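Local coordinates for uncharacterized protein (Bacteroides vulgatus, PDB 4Q88) that is of uncharacterised function but, as a member of glycoside hydrolase family 88, probably acts as a hydrolase, at residues 309-312 with 317-320. Numbering follows the deposited sequence. Where two conformers were deposited one is given.
Sequences TTAL and KIGY
Lys317 meets the residue just past helix 293-311 through its backbone, its carbonyl O lying 3.8 Å from Leu312 CA, while its extended side chain leads off to the carbonyl of Asn337. Ile318 follows with two kinds of contact. Its CA approaches Ala311 O in a CA-H...O contact, and its CD1 reaches Leu312 CD1 at 3.7 Å. Leu312 begins by pointing away from the loop, yet with CG anti to the backbone N (chi1 180°) and a second torsion of 61°, its CD1 comes to lie next to the isoleucine methyl; its side chain also packs on Ile19 and Val23 of helix 13-30. At Gly319 the backbone itself makes the bond: N donates to Ala311 O at 2.9 Å, nearly straight. Gly319 O in turn is taken by Thr272 OG1. Tyr320 then brings its ring alongside Thr310 and Ala311: its side chain crosses that of Thr310 at about a right angle, CG2 meeting the ring obliquely at 3.7 Å from CE2, and Ala311 CA sits at the ring edge. Replacing the tyrosine with an alanine would probably leave Thr310 CG2 without its ring partner and open a gap beside Ala311. The whole exemplifies how a chain reverses after a helix: the returning loop forms a single beta bridge, Leu312 with Ile318, and its backbone takes up a carbonyl of the last helical turn, here in the loop after helix 293-311 of the (alpha/alpha)6-barrel fold of family 88.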
loop_
_atom_site.group_PDB
_atom_site.type_symbol
_atom_site.label_atom_id
_atom_site.label_comp_id
_atom_site.label_asym_id
_atom_site.label_seq_id
_atom_site.Cartn_x
_atom_site.Cartn_y
_atom_site.Cartn_z
ATOM N N THR A 309 -9.738 18.476 -1.144
ATOM C CA THR A 309 -9.829 19.876 -0.682
ATOM C C THR A 309 -8.630 20.317 0.137
ATOM O O THR A 309 -8.213 21.482 0.067
ATOM C CB THR A 309 -11.073 20.111 0.209
ATOM O OG1 THR A 309 -12.247 19.675 -0.470
ATOM C CG2 THR A 309 -11.227 21.583 0.569
ATOM N N THR A 310 -8.089 19.406 0.944
ATOM C CA THR A 310 -7.009 19.739 1.859
ATOM C C THR A 310 -5.654 19.156 1.464
ATOM O O THR A 310 -4.648 19.861 1.464
ATOM C CB THR A 310 -7.396 19.342 3.294
ATOM O OG1 THR A 310 -8.577 20.057 3.678
ATOM C CG2 THR A 310 -6.293 19.626 4.275
ATOM N N ALA A 311 -5.586 17.853 1.151
ATOM C CA ALA A 311 -4.287 17.272 0.816
ATOM C C ALA A 311 -3.787 17.763 -0.536
ATOM O O ALA A 311 -2.616 18.136 -0.681
ATOM C CB ALA A 311 -4.378 15.755 0.836
ATOM N N LEU A 312 -4.664 17.718 -1.534
ATOM C CA LEU A 312 -4.329 18.191 -2.873
ATOM C C LEU A 312 -4.082 19.692 -2.872
ATOM O O LEU A 312 -4.926 20.445 -2.396
ATOM C CB LEU A 312 -5.485 17.899 -3.820
ATOM C CG LEU A 312 -5.349 18.315 -5.283
ATOM C CD1 LEU A 312 -4.180 17.609 -5.922
ATOM C CD2 LEU A 312 -6.620 18.031 -6.044
ATOM N N LYS A 317 0.748 18.948 -6.090
ATOM C CA LYS A 317 1.477 18.400 -4.956
ATOM C C LYS A 317 0.436 17.850 -3.966
ATOM O O LYS A 317 -0.688 18.360 -3.908
ATOM C CB LYS A 317 2.308 19.528 -4.329
ATOM C CG LYS A 317 2.975 19.232 -3.007
ATOM C CD LYS A 317 4.044 20.273 -2.650
ATOM C CE LYS A 317 4.543 20.009 -1.243
ATOM N NZ LYS A 317 5.559 20.961 -0.706
ATOM N N ILE A 318 0.819 16.821 -3.191
ATOM C CA ILE A 318 -0.044 16.219 -2.186
ATOM C C ILE A 318 0.655 16.445 -0.824
ATOM O O ILE A 318 1.788 15.992 -0.618
ATOM C CB ILE A 318 -0.196 14.710 -2.390
ATOM C CG1 ILE A 318 -0.727 14.413 -3.800
ATOM C CG2 ILE A 318 -1.167 14.127 -1.367
ATOM C CD1 ILE A 318 -2.049 15.105 -4.124
ATOM N N GLY A 319 -0.023 17.136 0.062
ATOM C CA GLY A 319 0.572 17.544 1.341
ATOM C C GLY A 319 0.087 16.710 2.536
ATOM O O GLY A 319 -0.704 15.768 2.391
ATOM N N TYR A 320 0.589 17.087 3.711
ATOM C CA TYR A 320 0.263 16.419 4.970
ATOM C C TYR A 320 0.621 14.931 4.985
ATOM O O TYR A 320 0.016 14.171 5.719
ATOM C CB TYR A 320 -1.208 16.594 5.384
ATOM C CG TYR A 320 -1.678 18.012 5.567
ATOM C CD1 TYR A 320 -1.536 18.662 6.785
ATOM C CD2 TYR A 320 -2.234 18.729 4.511
ATOM C CE1 TYR A 320 -1.981 19.978 6.957
ATOM C CE2 TYR A 320 -2.682 20.038 4.669
ATOM C CZ TYR A 320 -2.557 20.660 5.894
ATOM O OH TYR A 320 -3.027 21.975 6.004
#